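Local coordinates for protein putative transcription regulator (Lactobacillus plantarum, PDB 3K69) that probably binds DNA as a dimeric winged helix-turn-helix transcriptional regulator of the Rrf2-like family, at residues A114-S117 with E118-D122; V13-H16 with S17-L21; L38-P42 with V43-N47. All blocks are in the same frame, centred on the assembly; numbering follows the deposited sequence.

Overall arrangement
Interactions 2 and 3 belong to the probable DNA-binding end of the chain, whereas interaction 1 sits far off on the long helix 111-136. The centres of interactions 2 and 3 are about 12 Å apart and the two share a small core: Val13 CG1 lies 3.6 Å from Ile45 CG2, and Leu38 CD2 is 3.4 Å from Ser17 OG. Interaction 1 lies about 38 Å from each of them, centre to centre, and touches neither within the chain. The dimer brings these regions together, since Val15 and Leu19 of interaction 2 pack on Ile116 of the second subunit. All three contacts touch that subunit.

Interaction 1 of 3, residues A114-S117 with E118-D122; sequences ANIS and ETLTD
Thr121 turns its hydroxyl back along the helix onto the carbonyl of Ser117, OG1 lying 2.7 Å from Ser117 O. The same oxygen also accepts the backbone N-H of Thr121, at 2.9 Å from Thr121 N to Ser117 O, and the two donors come from opposite faces of the carbonyl plane. A chi1 of -60° puts OG1 beside its own backbone N, which brings it above the plane of the Ser117 carbonyl. A valine here would keep the branched shape but is likely to leave Ser117 O with the backbone bond alone. The tightly packed side is apolar: Ile116 and Leu120 lie side by side and point the same way, with Ile116 CG1 3.7 Å from Leu120 CD1. Beneath them Leu120 N donates to Ile116 O at 2.9 Å, almost straight at hydrogen (171°). These i to i+4 pairs belong to the long helix 111-136, whose side chains here meet the second subunit; Leu120 packs on Ser12 of that subunit, and Thr119 OG1 bonds Asp146 there. On the looser side, water replaces direct contact. Ala114 O receives a hydrogen from each of two waters; the first accepts from Glu118 N, 2.8 Å away, while the second donates to Glu118 OE1. The extended chain of Glu118, its CG anti to the backbone N (chi1 -179°), carries the carboxylate out to this second water.

Interaction 2 of 3, residues V13-H16 with S17-L21; sequences VAVH and SILYL
Ser17 folds its short side chain back against the preceding turn of helix 9-22. Its CB already lies 3.2 Å from Val13 O, and OG closes to 2.8 Å from Val13 O and donates to it. The hydroxyl stands beside its own backbone N (chi1 -65°), which tilts it to one side of the Val13 carbonyl plane while Ser17 N donates from the other. Val13 O is thus gripped by two hydrogens of one residue, and the buried hydroxyl is satisfied within the helix. Two residues along, Val15 and Leu19 lie side by side and point the same way, with Val15 CG1 3.9 Å from Leu19 CD1; Leu143 of helix 140-148 and Ile116 of the second subunit pack against both. Ile18 lays its CG1 3.2 Å from Ala14 O. His16 ND1 is bonded to Thr98 OG1 of the second subunit. Val13, His16 and Ser17 all rest on Leu38, while Ala14 meets Ile48, as expected for the first helix of a winged helix-turn-helix domain packed against the helix-turn-helix pair.

Interaction 3 of 3, residues L38-P42 with V43-N47; sequences LHLNP and VMIRN
Ile45 lays its CG2 methyl against two leucines, 3.7 Å from Leu40 CD1 and 4.0 Å from Leu38 CD2, crossing both side chains obliquely. These residues span the turn of the helix-turn-helix, which joins helix 31-38 to helix 46-54, probably the recognition helix. The first helix ends in a Schellman motif at His39, whose positive phi of 56° turns the chain away. Ile45 also packs on Leu34 and Ala35 of helix 31-38, which ties the turn back to the helix it has just left. In the ethyl branch of Ile45, a chi1 of 65° puts CG1 between the backbone N and the carbonyl carbon, which sets CG1 3.4 Å from Pro42 O. On the outer side Asn41 works on the backbone ahead of it. Its OD1 accepts from Val43 N at 3.2 Å, the bond of an Asx turn, with the donor tilted from the plane of the side-chain carbonyl, while CG1 of Val43 lies against the same oxygen. Asn41 O takes Met44 N, which comes from above the carbonyl plane. The selenomethionine side chain of Met44, extended beyond CG, passes Asn41 with SE 3.8 Å from Asn41 CB, and crosses Leu40 at about a right angle. Pro42 packs on Arg32 and Ala35 of the preceding helix, and Leu40 on Thr98 of the second subunit. Pro42 O accepts two N-H groups as the chain approaches helix 46-54: Ile45 N at 2.9 Å, from above its plane, and Arg46 N weakly at 3.0 Å, with an N-H...O angle of only 129°.

Interaction 1 of 3, residues A114-S117 with E118-D122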
# COMPACT_ATOMS: atom_id res chain seq x y z
N ALA A 114 7.25 23.13 -7.59
CA ALA A 114 5.89 23.64 -7.79
C ALA A 114 4.92 22.54 -8.23
O ALA A 114 3.72 22.69 -8.08
CB ALA A 114 5.90 24.74 -8.84
N ASN A 115 5.45 21.48 -8.82
CA ASN A 115 4.65 20.49 -9.57
C ASN A 115 4.67 19.07 -9.03
O ASN A 115 3.84 18.26 -9.41
CB ASN A 115 5.16 20.47 -11.01
CG ASN A 115 4.76 21.73 -11.77
OD1 ASN A 115 3.58 22.05 -11.89
ND2 ASN A 115 5.76 22.46 -12.27
N ILE A 116 5.65 18.77 -8.20
CA ILE A 116 5.88 17.42 -7.71
C ILE A 116 4.71 16.89 -6.89
O ILE A 116 4.31 15.73 -7.03
CB ILE A 116 7.26 17.34 -6.95
CG1 ILE A 116 7.62 15.90 -6.60
CG2 ILE A 116 7.26 18.14 -5.68
CD1 ILE A 116 8.05 15.08 -7.74
N SER A 117 4.13 17.73 -6.04
CA SER A 117 3.06 17.24 -5.19
C SER A 117 1.87 16.81 -6.03
O SER A 117 1.30 15.74 -5.81
CB SER A 117 2.65 18.26 -4.13
OG SER A 117 1.58 17.73 -3.39
N GLU A 118 1.52 17.60 -7.04
CA GLU A 118 0.36 17.22 -7.85
C GLU A 118 0.61 15.97 -8.70
O GLU A 118 -0.26 15.14 -8.84
CB GLU A 118 -0.15 18.36 -8.71
CG GLU A 118 -1.38 17.98 -9.53
CD GLU A 118 -1.83 19.08 -10.48
OE1 GLU A 118 -1.22 20.17 -10.44
OE2 GLU A 118 -2.80 18.83 -11.24
N THR A 119 1.80 15.86 -9.30
CA THR A 119 2.22 14.67 -10.05
C THR A 119 2.26 13.37 -9.25
O THR A 119 1.72 12.33 -9.66
CB THR A 119 3.60 14.93 -10.66
OG1 THR A 119 3.43 15.90 -11.70
CG2 THR A 119 4.27 13.60 -11.24
N LEU A 120 2.88 13.42 -8.07
CA LEU A 120 2.93 12.23 -7.21
C LEU A 120 1.62 11.86 -6.62
O LEU A 120 1.31 10.67 -6.48
CB LEU A 120 4.00 12.37 -6.12
CG LEU A 120 5.43 12.30 -6.65
CD1 LEU A 120 6.36 12.61 -5.48
CD2 LEU A 120 5.74 10.91 -7.31
N THR A 121 0.82 12.87 -6.26
CA THR A 121 -0.53 12.63 -5.79
C THR A 121 -1.34 11.88 -6.85
O THR A 121 -2.00 10.89 -6.54
CB THR A 121 -1.27 13.92 -5.34
OG1 THR A 121 -0.54 14.52 -4.27
CG2 THR A 121 -2.73 13.61 -4.86
N ASP A 122 -1.28 12.32 -8.10
CA ASP A 122 -2.01 11.61 -9.14
C ASP A 122 -1.47 10.18 -9.33
O ASP A 122 -2.25 9.22 -9.40
CB ASP A 122 -1.96 12.36 -10.45
CG ASP A 122 -2.76 13.66 -10.44
OD1 ASP A 122 -3.52 13.95 -9.47
OD2 ASP A 122 -2.64 14.41 -11.46
O HOH W 1 2.12 20.38 -6.98
O HOH W 2 0.92 21.60 -9.25

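Interaction 2 of 3, residues V13-H16 with S17-L21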
# COMPACT_ATOMS: atom_id res chain seq x y z
N VAL A 13 -8.84 -8.07 11.09
CA VAL A 13 -9.78 -8.17 12.21
C VAL A 13 -11.20 -8.40 11.68
O VAL A 13 -11.89 -9.25 12.21
CB VAL A 13 -9.74 -6.93 13.11
CG1 VAL A 13 -10.88 -6.98 14.17
CG2 VAL A 13 -8.38 -6.86 13.78
N ALA A 14 -11.59 -7.68 10.62
CA ALA A 14 -12.91 -7.85 10.03
C ALA A 14 -13.07 -9.20 9.33
O ALA A 14 -14.04 -9.87 9.56
CB ALA A 14 -13.24 -6.74 9.10
N VAL A 15 -12.12 -9.57 8.50
CA VAL A 15 -12.13 -10.86 7.88
C VAL A 15 -12.22 -11.99 8.88
O VAL A 15 -13.10 -12.85 8.78
CB VAL A 15 -10.88 -11.06 6.97
CG1 VAL A 15 -10.80 -12.46 6.48
CG2 VAL A 15 -10.87 -10.07 5.75
N HIS A 16 -11.32 -11.99 9.84
CA HIS A 16 -11.26 -13.02 10.87
C HIS A 16 -12.59 -13.08 11.69
O HIS A 16 -13.14 -14.16 11.96
CB HIS A 16 -10.04 -12.79 11.74
CG HIS A 16 -9.64 -13.96 12.56
ND1 HIS A 16 -8.33 -14.18 12.94
CD2 HIS A 16 -10.37 -14.98 13.08
CE1 HIS A 16 -8.28 -15.29 13.67
NE2 HIS A 16 -9.50 -15.79 13.75
N SER A 17 -13.13 -11.90 12.04
CA SER A 17 -14.37 -11.85 12.81
C SER A 17 -15.56 -12.40 12.02
O SER A 17 -16.36 -13.20 12.55
CB SER A 17 -14.64 -10.41 13.30
OG SER A 17 -13.65 -9.98 14.23
N ILE A 18 -15.70 -11.99 10.76
CA ILE A 18 -16.73 -12.55 9.88
C ILE A 18 -16.59 -14.07 9.75
O ILE A 18 -17.59 -14.79 9.83
CB ILE A 18 -16.76 -11.88 8.50
CG1 ILE A 18 -17.09 -10.39 8.67
CG2 ILE A 18 -17.81 -12.58 7.61
CD1 ILE A 18 -16.78 -9.49 7.45
N LEU A 19 -15.38 -14.57 9.55
CA LEU A 19 -15.20 -16.02 9.45
C LEU A 19 -15.59 -16.72 10.76
O LEU A 19 -16.22 -17.77 10.75
CB LEU A 19 -13.79 -16.38 9.04
CG LEU A 19 -13.36 -15.98 7.63
CD1 LEU A 19 -11.84 -16.01 7.60
CD2 LEU A 19 -13.97 -16.86 6.59
N TYR A 20 -15.26 -16.12 11.89
CA TYR A 20 -15.56 -16.71 13.18
C TYR A 20 -17.07 -16.78 13.38
O TYR A 20 -17.62 -17.84 13.74
CB TYR A 20 -14.91 -15.94 14.32
CG TYR A 20 -15.07 -16.64 15.65
CD1 TYR A 20 -14.12 -17.58 16.07
CD2 TYR A 20 -16.18 -16.40 16.47
CE1 TYR A 20 -14.25 -18.25 17.30
CE2 TYR A 20 -16.32 -17.08 17.71
CZ TYR A 20 -15.34 -17.99 18.12
OH TYR A 20 -15.45 -18.68 19.32
N LEU A 21 -17.74 -15.66 13.09
CA LEU A 21 -19.20 -15.60 13.21
C LEU A 21 -19.92 -16.57 12.23
O LEU A 21 -20.94 -17.15 12.58
CB LEU A 21 -19.69 -14.16 13.07
CG LEU A 21 -19.22 -13.21 14.19
CD1 LEU A 21 -19.53 -11.78 13.91
CD2 LEU A 21 -19.73 -13.61 15.59

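Interaction 3 of 3, residues L38-P42 with V43-N47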
# COMPACT_ATOMS: atom_id res chain seq x y z
N LEU A 38 -9.09 -13.84 17.86
CA LEU A 38 -8.22 -12.97 17.07
C LEU A 38 -6.85 -12.74 17.72
O LEU A 38 -5.95 -12.17 17.08
CB LEU A 38 -8.92 -11.64 16.76
CG LEU A 38 -9.81 -11.72 15.51
CD1 LEU A 38 -10.87 -12.84 15.61
CD2 LEU A 38 -10.45 -10.37 15.32
N HIS A 39 -6.71 -13.19 18.96
CA HIS A 39 -5.53 -12.92 19.79
C HIS A 39 -5.25 -11.44 19.95
O HIS A 39 -4.14 -10.98 19.72
CB HIS A 39 -4.32 -13.71 19.31
CG HIS A 39 -4.36 -15.15 19.72
ND1 HIS A 39 -4.33 -16.19 18.81
CD2 HIS A 39 -4.48 -15.72 20.94
CE1 HIS A 39 -4.41 -17.34 19.46
NE2 HIS A 39 -4.50 -17.08 20.75
N LEU A 40 -6.30 -10.72 20.36
CA LEU A 40 -6.27 -9.29 20.59
C LEU A 40 -7.06 -8.96 21.86
O LEU A 40 -7.90 -9.74 22.32
CB LEU A 40 -6.86 -8.54 19.40
CG LEU A 40 -6.02 -8.52 18.11
CD1 LEU A 40 -6.73 -7.86 16.94
CD2 LEU A 40 -4.67 -7.82 18.33
N ASN A 41 -6.73 -7.81 22.44
CA ASN A 41 -7.50 -7.16 23.48
C ASN A 41 -8.82 -6.78 22.84
O ASN A 41 -8.82 -6.30 21.69
CB ASN A 41 -6.76 -5.87 23.89
CG ASN A 41 -7.18 -5.35 25.25
OD1 ASN A 41 -8.37 -5.13 25.53
ND2 ASN A 41 -6.18 -5.12 26.11
N PRO A 42 -9.95 -6.97 23.56
CA PRO A 42 -11.23 -6.51 23.02
C PRO A 42 -11.24 -5.03 22.65
O PRO A 42 -11.82 -4.68 21.63
CB PRO A 42 -12.24 -6.81 24.13
CG PRO A 42 -11.60 -7.92 24.93
CD PRO A 42 -10.13 -7.68 24.85
N VAL A 43 -10.59 -4.19 23.45
CA VAL A 43 -10.52 -2.74 23.19
C VAL A 43 -10.04 -2.46 21.79
O VAL A 43 -10.44 -1.47 21.21
CB VAL A 43 -9.58 -1.93 24.18
CG1 VAL A 43 -8.11 -2.21 23.91
CG2 VAL A 43 -9.82 -0.43 24.02
N MSE A 44 -9.20 -3.33 21.25
CA MSE A 44 -8.65 -3.15 19.89
C MSE A 44 -9.51 -3.61 18.73
O MSE A 44 -9.19 -3.30 17.58
CB MSE A 44 -7.31 -3.85 19.77
CG MSE A 44 -6.27 -3.28 20.70
SE MSE A 44 -4.82 -4.51 20.91
CE MSE A 44 -3.91 -3.60 22.43
N ILE A 45 -10.54 -4.41 19.00
CA ILE A 45 -11.44 -4.88 17.94
C ILE A 45 -12.85 -4.26 18.02
O ILE A 45 -13.67 -4.45 17.10
CB ILE A 45 -11.60 -6.45 17.93
CG1 ILE A 45 -12.27 -6.98 19.19
CG2 ILE A 45 -10.28 -7.13 17.69
CD1 ILE A 45 -12.64 -8.44 19.09
N ARG A 46 -13.13 -3.58 19.12
CA ARG A 46 -14.46 -3.03 19.42
C ARG A 46 -14.89 -2.07 18.33
O ARG A 46 -16.04 -2.09 17.90
CB ARG A 46 -14.43 -2.34 20.81
CG ARG A 46 -15.64 -1.42 21.18
CD ARG A 46 -15.54 -0.87 22.68
NE ARG A 46 -16.81 -0.33 23.21
CZ ARG A 46 -17.92 -1.06 23.44
NH1 ARG A 46 -17.98 -2.37 23.17
NH2 ARG A 46 -19.01 -0.47 23.92
N ASN A 47 -13.97 -1.24 17.89
CA ASN A 47 -14.28 -0.28 16.86
C ASN A 47 -14.64 -0.93 15.53
O ASN A 47 -15.60 -0.53 14.90
CB ASN A 47 -13.14 0.72 16.64
CG ASN A 47 -13.50 1.77 15.61
OD1 ASN A 47 -14.38 2.60 15.83
ND2 ASN A 47 -12.85 1.72 14.44